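Local coordinates for protein peroxisomal acyl-coenzyme A oxidase 1 (Arabidopsis thaliana, PDB 1W07) that catalyses the FAD-dependent desaturation of long- and medium-chain acyl-CoAs to 2-trans-enoyl-CoAs in peroxisomes, passing the electrons to oxygen to give hydrogen peroxide, at residues B[206-211]-B[242-247]; B[378-383]-B[528-533]; B[434-439]-B[510-515]. The protein carries 1 engineered substitution. One frame throughout, in Å; residues are numbered along the deposited sequence.

Contact 1 of 3, residues B[206-211]-B[242-247]; sequences VQLRSL and LMFDHV
Val-206 and Phe-244 meet through different first torsions. The valine swings CG1 away from its own N (chi1 -171°), whereas the phenylalanine keeps CG beside the backbone N (chi1 -47°), which brings the end of its ring to the valine. CG1 of Val-206 then lies 4.1 Å from CE2 of Phe-244, approaching the ring obliquely. The same methyl also reaches Val-247, with 4.3 Å between Val-206 CG1 and Val-247 CG1. Val-247 sets CG2 at the edge of the same ring, in its plane. Closer packing comes two residues along each segment, where Leu-208 and Leu-242 meet at a slant through their branch ends, CD2 of Leu-208 to CD2 of Leu-242 being 3.6 Å; CD1 of Leu-242 stands 4.0 Å from that Leu-208 methyl. Leu-208 CD2 thus fills the angle between Leu-242 and the ring, at 4.4 Å from Phe-244 CE2. All five residues are buried, and the contact is wholly apolar. Between Val-206 and Leu-208, Gln-207 points away and spends its amide locally: its NE2 donates to Arg-209 O at 3.0 Å, nearly straight, from above the carbonyl plane, tying the end of the strand to the residue two further on. The nearest CA atoms, those of Val-206 and Val-247, are 8.8 Å apart, so side chains alone make the contact. In this middle beta domain of the acyl-CoA dehydrogenase fold, Leu-242 and Phe-244, on the central strand of a three-stranded antiparallel sheet, pack on strand 197-207 of the mixed sheet, in which Val-247 begins another strand. Val-188 on strand 185-194 touches both Val-206 and Phe-244, while Ile-220 on strand 220-224 packs on Phe-244 and Val-247.

Contact 2 of 3, residues B[378-383]-B[528-533]; sequences AGLKSL and QLIVVS
Leu-380 and Leu-383, one turn apart on helix 370-398, press on Val-531 of helix 516-538 where segments 378-383 and 528-533 cross at 87° in the all-helical C-terminal part of the acyl-CoA oxidase fold. The tight part centres on a single methyl, CG2 of Val-531. Leu-383 reaches it tip to tip, CD2 to CG2 of Val-531 at 3.6 Å, while Leu-380 slides past it in the opposite direction, with Leu-380 CD2 at 3.8 Å from that carbon. Val-531 puts CG2 on the side of its backbone N, away from its carbonyl, and so presents one methyl to both leucines. Beyond Leu-380 the packing slackens: its CD2 comes no nearer than 4.2 Å to CG2 of Ile-530. The axes of the two segments stay 10.5 Å apart, leaving the meeting to side-chain ends. Helix 328-363 backs this flank, with Val-347, Trp-350 and Leu-351 on Leu-380 and Ala-343 on Val-531. At the other end of the contact Leu-383 is only partly buried, and it borders a polar residue instead of another branched apolar one. Gln-528 offers only the aliphatic part of its chain there; its OE1 is turned to Arg-490 of helix 480-503, whose NH1 hydrogen-bonds to it, so the buried amide oxygen has a partner. With CG of Leu-383 set opposite its backbone N (chi1 -167°), both its branches lie against one side of this stem, the two side chains crossing at about a right angle: Leu-383 CD1 lies 3.8 Å and CD2 4.1 Å from Gln-528 CG.

Contact 3 of 3, residues B[434-439]-B[510-515]; sequences VARFLM and QGFQEL
Arg-436 lays its guanidinium flat over one face of the Phe-512 ring, the planes only 10° apart and the centres 4.1 Å from each other: a stacked cation-pi pair. The stack is offset, with guanidinium carbon CZ of Arg-436 nearest ring atom CE2 of Phe-512 at 3.6 Å, while NH1 stands over the middle of the ring. The aliphatic stem joins in as well, since CG of Arg-436 touches Phe-512 CZ at 3.3 Å, a close approach. Around this pair, Met-439 sets CG at the ring edge, 4.4 Å from Phe-512 CE1, and Ala-435 meets the ring obliquely, its CB 4.3 Å from Phe-512 CZ. The ring gets there because its CG points away from the backbone N (chi1 -166°), which carries it toward helix 427-443. Replacing Phe-512 by alanine removes the ring, which would probably cost the guanidinium its flat partner and leave a gap beside Ala-435 and Met-439. In the next shell sits Glu-509, one turn before Gln-513. Its OE2 accepts a hydrogen bond from Gln-513 NE2 and lies at long, weak ion-pair range of Arg-436 NH2; these two nitrogens, Arg-436 NH2 and Gln-513 NE2, are 4.1 Å apart. Gln-513 also packs on Tyr-327 of the second subunit, and its side chain is about 6 Å from a bound FAD. Segments 434-439 and 510-514 run at 128° to each other; helix 516-538 contributes Leu-519 to both Ala-435 and Phe-512, and helix 480-503 covers Met-439 with Cys-498 and Leu-502.

Contact 1 closes within the middle beta domain before contacts 2 and 3 open in the C-terminal helical part; its centre lies about 40 Å from that of contact 2 and 41 Å from that of contact 3. Contact 3 is nested inside the loop that contact 2 closes, their centres about 18 Å apart, and they touch where Gly-379 N meets Val-434 CG2 at 3.6 Å. Consecutive helices 508-514 and 516-538 supply their later segments, so both contacts tie the C-alpha1 region to the last helical region. Contacts 1 and 3 also reach the second subunit of the homodimer, whereas contact 2 lies inside one subunit.

Contact 1 of 3, residues B[206-211]-B[242-247]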
# COMPACT_ATOMS: atom_id res chain seq x y z
N VAL B 206 -33.97 13.01 8.58
CA VAL B 206 -33.93 13.39 9.99
C VAL B 206 -33.07 14.63 10.21
O VAL B 206 -31.96 14.72 9.68
CB VAL B 206 -33.34 12.26 10.85
CG1 VAL B 206 -33.52 12.59 12.31
CG2 VAL B 206 -34.00 10.93 10.48
N GLN B 207 -33.58 15.59 10.98
CA GLN B 207 -32.82 16.80 11.27
C GLN B 207 -31.94 16.49 12.45
O GLN B 207 -32.41 15.98 13.47
CB GLN B 207 -33.76 17.98 11.59
CG GLN B 207 -33.02 19.21 12.08
CD GLN B 207 -33.88 20.47 12.10
OE1 GLN B 207 -35.11 20.40 12.04
NE2 GLN B 207 -33.24 21.62 12.19
N LEU B 208 -30.65 16.80 12.31
CA LEU B 208 -29.65 16.52 13.33
C LEU B 208 -29.31 17.74 14.18
O LEU B 208 -29.14 17.62 15.40
CB LEU B 208 -28.38 15.99 12.65
CG LEU B 208 -28.58 14.83 11.67
CD1 LEU B 208 -27.26 14.49 10.97
CD2 LEU B 208 -29.14 13.62 12.42
N ARG B 209 -29.20 18.89 13.53
CA ARG B 209 -28.83 20.11 14.22
C ARG B 209 -29.75 21.28 13.91
O ARG B 209 -30.33 21.38 12.83
CB ARG B 209 -27.40 20.53 13.85
CG ARG B 209 -26.31 19.53 14.22
CD ARG B 209 -24.97 19.99 13.66
NE ARG B 209 -23.92 18.99 13.84
CZ ARG B 209 -23.22 18.82 14.96
NH1 ARG B 209 -23.44 19.58 16.02
NH2 ARG B 209 -22.30 17.86 15.01
N SER B 210 -29.86 22.18 14.87
CA SER B 210 -30.69 23.37 14.72
C SER B 210 -30.11 24.27 13.65
O SER B 210 -28.90 24.40 13.53
CB SER B 210 -30.75 24.11 16.05
OG SER B 210 -30.95 25.49 15.83
N LEU B 211 -30.99 24.90 12.87
CA LEU B 211 -30.56 25.81 11.82
C LEU B 211 -30.31 27.21 12.37
O LEU B 211 -30.06 28.14 11.61
CB LEU B 211 -31.61 25.87 10.71
CG LEU B 211 -31.88 24.56 9.96
CD1 LEU B 211 -33.05 24.75 9.01
CD2 LEU B 211 -30.62 24.13 9.19
N LEU B 242 -23.53 8.57 14.93
CA LEU B 242 -24.83 9.15 15.23
C LEU B 242 -25.71 8.13 15.92
O LEU B 242 -25.87 7.01 15.44
CB LEU B 242 -25.51 9.62 13.95
CG LEU B 242 -26.97 10.10 14.01
CD1 LEU B 242 -27.09 11.29 14.94
CD2 LEU B 242 -27.43 10.49 12.61
N MET B 243 -26.29 8.52 17.05
CA MET B 243 -27.17 7.64 17.81
C MET B 243 -28.48 8.40 18.05
O MET B 243 -28.48 9.61 18.25
CB MET B 243 -26.54 7.26 19.16
CG MET B 243 -25.19 6.49 19.10
SD MET B 243 -24.72 5.66 20.66
CE MET B 243 -24.50 7.04 21.75
N PHE B 244 -29.60 7.68 18.02
CA PHE B 244 -30.90 8.30 18.26
C PHE B 244 -31.52 7.69 19.51
O PHE B 244 -31.57 6.47 19.65
CB PHE B 244 -31.84 8.07 17.08
CG PHE B 244 -31.23 8.33 15.74
CD1 PHE B 244 -30.48 7.35 15.10
CD2 PHE B 244 -31.43 9.55 15.10
CE1 PHE B 244 -29.93 7.58 13.85
CE2 PHE B 244 -30.89 9.79 13.85
CZ PHE B 244 -30.14 8.80 13.22
N ASP B 245 -31.98 8.53 20.43
CA ASP B 245 -32.63 8.04 21.64
C ASP B 245 -34.12 8.29 21.43
O ASP B 245 -34.67 9.29 21.89
CB ASP B 245 -32.15 8.79 22.89
CG ASP B 245 -32.69 8.18 24.18
OD1 ASP B 245 -33.60 7.34 24.09
OD2 ASP B 245 -32.20 8.52 25.28
N HIS B 246 -34.77 7.39 20.69
CA HIS B 246 -36.19 7.51 20.39
C HIS B 246 -36.53 8.86 19.77
O HIS B 246 -37.45 9.55 20.22
CB HIS B 246 -37.01 7.28 21.67
CG HIS B 246 -36.80 5.93 22.29
ND1 HIS B 246 -37.23 4.77 21.69
CD2 HIS B 246 -36.18 5.56 23.43
CE1 HIS B 246 -36.87 3.74 22.43
NE2 HIS B 246 -36.24 4.19 23.50
N VAL B 247 -35.79 9.24 18.74
CA VAL B 247 -36.02 10.49 18.04
C VAL B 247 -37.31 10.37 17.24
O VAL B 247 -37.60 9.32 16.67
CB VAL B 247 -34.85 10.84 17.09
CG1 VAL B 247 -35.22 12.01 16.19
CG2 VAL B 247 -33.61 11.17 17.90

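Contact 2 of 3, residues B[378-383]-B[528-533]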
# COMPACT_ATOMS: atom_id res chain seq x y z
N ALA B 378 -20.54 -3.63 -10.62
CA ALA B 378 -19.95 -4.08 -9.36
C ALA B 378 -18.53 -4.61 -9.55
O ALA B 378 -17.61 -4.26 -8.79
CB ALA B 378 -20.84 -5.17 -8.71
N GLY B 379 -18.36 -5.45 -10.56
CA GLY B 379 -17.06 -6.03 -10.85
C GLY B 379 -16.02 -5.03 -11.29
O GLY B 379 -14.85 -5.11 -10.89
N LEU B 380 -16.43 -4.08 -12.12
CA LEU B 380 -15.50 -3.06 -12.60
C LEU B 380 -15.11 -2.13 -11.48
O LEU B 380 -13.98 -1.68 -11.42
CB LEU B 380 -16.13 -2.26 -13.75
CG LEU B 380 -16.30 -3.01 -15.08
CD1 LEU B 380 -16.94 -2.10 -16.13
CD2 LEU B 380 -14.93 -3.52 -15.53
N LYS B 381 -16.05 -1.83 -10.59
CA LYS B 381 -15.78 -0.96 -9.45
C LYS B 381 -14.70 -1.64 -8.62
O LYS B 381 -13.73 -1.01 -8.20
CB LYS B 381 -17.06 -0.74 -8.62
CG LYS B 381 -16.89 0.18 -7.41
CD LYS B 381 -16.31 -0.57 -6.22
CE LYS B 381 -16.21 0.31 -4.99
NZ LYS B 381 -15.59 -0.42 -3.85
N SER B 382 -14.85 -2.95 -8.40
CA SER B 382 -13.88 -3.74 -7.63
C SER B 382 -12.53 -3.83 -8.32
O SER B 382 -11.48 -3.63 -7.70
CB SER B 382 -14.41 -5.16 -7.42
OG SER B 382 -13.52 -5.91 -6.63
N LEU B 383 -12.56 -4.18 -9.60
CA LEU B 383 -11.33 -4.34 -10.35
C LEU B 383 -10.49 -3.07 -10.43
O LEU B 383 -9.32 -3.07 -10.07
CB LEU B 383 -11.65 -4.84 -11.77
CG LEU B 383 -10.43 -5.34 -12.56
CD1 LEU B 383 -10.16 -6.79 -12.16
CD2 LEU B 383 -10.70 -5.26 -14.05
N GLN B 528 -11.67 -8.46 -16.21
CA GLN B 528 -10.49 -8.06 -16.97
C GLN B 528 -10.78 -8.17 -18.47
O GLN B 528 -10.36 -7.32 -19.25
CB GLN B 528 -9.28 -8.93 -16.59
CG GLN B 528 -8.79 -8.67 -15.16
CD GLN B 528 -7.71 -9.64 -14.70
OE1 GLN B 528 -7.62 -10.78 -15.18
NE2 GLN B 528 -6.90 -9.21 -13.74
N LEU B 529 -11.49 -9.23 -18.85
CA LEU B 529 -11.86 -9.42 -20.25
C LEU B 529 -12.65 -8.19 -20.71
O LEU B 529 -12.41 -7.66 -21.78
CB LEU B 529 -12.72 -10.67 -20.40
CG LEU B 529 -13.51 -10.81 -21.71
CD1 LEU B 529 -12.57 -10.92 -22.92
CD2 LEU B 529 -14.39 -12.05 -21.60
N ILE B 530 -13.59 -7.75 -19.88
CA ILE B 530 -14.40 -6.58 -20.21
C ILE B 530 -13.51 -5.34 -20.46
O ILE B 530 -13.70 -4.61 -21.44
CB ILE B 530 -15.41 -6.28 -19.08
CG1 ILE B 530 -16.44 -7.42 -18.99
CG2 ILE B 530 -16.09 -4.95 -19.32
CD1 ILE B 530 -17.46 -7.28 -17.85
N VAL B 531 -12.55 -5.09 -19.57
CA VAL B 531 -11.67 -3.94 -19.72
C VAL B 531 -10.87 -4.07 -21.02
O VAL B 531 -10.75 -3.12 -21.80
CB VAL B 531 -10.71 -3.82 -18.50
CG1 VAL B 531 -9.82 -2.59 -18.66
CG2 VAL B 531 -11.50 -3.71 -17.20
N VAL B 532 -10.33 -5.25 -21.26
CA VAL B 532 -9.54 -5.47 -22.47
C VAL B 532 -10.37 -5.27 -23.73
O VAL B 532 -9.91 -4.63 -24.69
CB VAL B 532 -8.93 -6.88 -22.51
CG1 VAL B 532 -8.21 -7.08 -23.84
CG2 VAL B 532 -7.96 -7.09 -21.36
N SER B 533 -11.59 -5.80 -23.74
CA SER B 533 -12.48 -5.70 -24.89
C SER B 533 -12.91 -4.27 -25.17
O SER B 533 -13.08 -3.89 -26.33
CB SER B 533 -13.72 -6.60 -24.72
OG SER B 533 -14.63 -6.03 -23.79

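Contact 3 of 3, residues B[434-439]-B[510-515]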
# COMPACT_ATOMS: atom_id res chain seq x y z
N VAL B 434 -20.62 -10.89 -8.62
CA VAL B 434 -20.37 -11.15 -10.04
C VAL B 434 -20.28 -12.66 -10.24
O VAL B 434 -20.83 -13.20 -11.20
CB VAL B 434 -19.05 -10.48 -10.51
CG1 VAL B 434 -18.72 -10.90 -11.95
CG2 VAL B 434 -19.17 -8.97 -10.43
N ALA B 435 -19.57 -13.34 -9.34
CA ALA B 435 -19.41 -14.79 -9.43
C ALA B 435 -20.79 -15.46 -9.45
O ALA B 435 -21.03 -16.35 -10.27
CB ALA B 435 -18.59 -15.30 -8.26
N ARG B 436 -21.68 -15.05 -8.55
CA ARG B 436 -23.02 -15.63 -8.53
C ARG B 436 -23.70 -15.42 -9.89
O ARG B 436 -24.32 -16.33 -10.42
CB ARG B 436 -23.87 -15.00 -7.43
CG ARG B 436 -23.48 -15.40 -6.02
CD ARG B 436 -24.46 -14.82 -5.02
NE ARG B 436 -24.02 -14.96 -3.64
CZ ARG B 436 -23.99 -16.10 -2.95
NH1 ARG B 436 -24.38 -17.25 -3.50
NH2 ARG B 436 -23.57 -16.09 -1.69
N PHE B 437 -23.56 -14.22 -10.45
CA PHE B 437 -24.15 -13.90 -11.75
C PHE B 437 -23.56 -14.80 -12.84
O PHE B 437 -24.28 -15.30 -13.71
CB PHE B 437 -23.88 -12.43 -12.10
CG PHE B 437 -24.25 -12.05 -13.50
CD1 PHE B 437 -25.59 -11.94 -13.87
CD2 PHE B 437 -23.27 -11.82 -14.46
CE1 PHE B 437 -25.95 -11.61 -15.17
CE2 PHE B 437 -23.62 -11.49 -15.78
CZ PHE B 437 -24.96 -11.38 -16.13
N LEU B 438 -22.25 -15.01 -12.78
CA LEU B 438 -21.58 -15.85 -13.76
C LEU B 438 -22.04 -17.29 -13.63
O LEU B 438 -22.25 -17.97 -14.64
CB LEU B 438 -20.05 -15.78 -13.60
CG LEU B 438 -19.40 -14.45 -14.02
CD1 LEU B 438 -17.90 -14.50 -13.71
CD2 LEU B 438 -19.64 -14.19 -15.51
N MET B 439 -22.20 -17.76 -12.39
CA MET B 439 -22.64 -19.13 -12.15
C MET B 439 -24.06 -19.35 -12.68
O MET B 439 -24.35 -20.40 -13.25
CB MET B 439 -22.58 -19.46 -10.66
CG MET B 439 -21.17 -19.57 -10.09
SD MET B 439 -20.11 -20.78 -10.93
CE MET B 439 -19.16 -19.69 -12.04
N GLN B 510 -23.12 -24.50 0.30
CA GLN B 510 -21.94 -24.98 1.00
C GLN B 510 -20.78 -25.03 0.02
O GLN B 510 -19.66 -24.63 0.34
CB GLN B 510 -22.15 -26.39 1.58
CG GLN B 510 -22.80 -26.42 2.95
CD GLN B 510 -22.71 -27.78 3.63
OE1 GLN B 510 -22.91 -27.90 4.83
NE2 GLN B 510 -22.42 -28.82 2.84
N GLY B 511 -21.04 -25.53 -1.18
CA GLY B 511 -20.00 -25.61 -2.19
C GLY B 511 -19.51 -24.22 -2.59
O GLY B 511 -18.31 -24.00 -2.78
N PHE B 512 -20.44 -23.28 -2.71
CA PHE B 512 -20.12 -21.91 -3.07
C PHE B 512 -19.16 -21.32 -2.04
O PHE B 512 -18.18 -20.66 -2.40
CB PHE B 512 -21.40 -21.06 -3.12
CG PHE B 512 -21.22 -19.73 -3.81
CD1 PHE B 512 -21.40 -19.61 -5.19
CD2 PHE B 512 -20.85 -18.59 -3.09
CE1 PHE B 512 -21.22 -18.40 -5.84
CE2 PHE B 512 -20.66 -17.36 -3.73
CZ PHE B 512 -20.85 -17.26 -5.11
N GLN B 513 -19.44 -21.56 -0.76
CA GLN B 513 -18.61 -21.05 0.34
C GLN B 513 -17.24 -21.71 0.37
O GLN B 513 -16.23 -21.06 0.67
CB GLN B 513 -19.32 -21.28 1.68
CG GLN B 513 -20.57 -20.44 1.88
CD GLN B 513 -20.34 -18.95 1.63
OE1 GLN B 513 -19.38 -18.36 2.12
NE2 GLN B 513 -21.24 -18.34 0.86
N GLU B 514 -17.19 -23.00 0.05
CA GLU B 514 -15.94 -23.73 0.02
C GLU B 514 -15.02 -23.21 -1.09
O GLU B 514 -13.81 -23.08 -0.90
CB GLU B 514 -16.23 -25.22 -0.21
CG GLU B 514 -15.02 -26.14 -0.15
CD GLU B 514 -14.29 -26.08 1.18
OE1 GLU B 514 -14.97 -25.90 2.21
OE2 GLU B 514 -13.05 -26.20 1.19
N LEU B 515 -15.60 -22.89 -2.24
CA LEU B 515 -14.82 -22.42 -3.38
C LEU B 515 -14.80 -20.90 -3.57
O LEU B 515 -14.54 -20.42 -4.68
CB LEU B 515 -15.34 -23.10 -4.65
CG LEU B 515 -15.42 -24.63 -4.64
CD1 LEU B 515 -16.03 -25.10 -5.93
CD2 LEU B 515 -14.04 -25.24 -4.47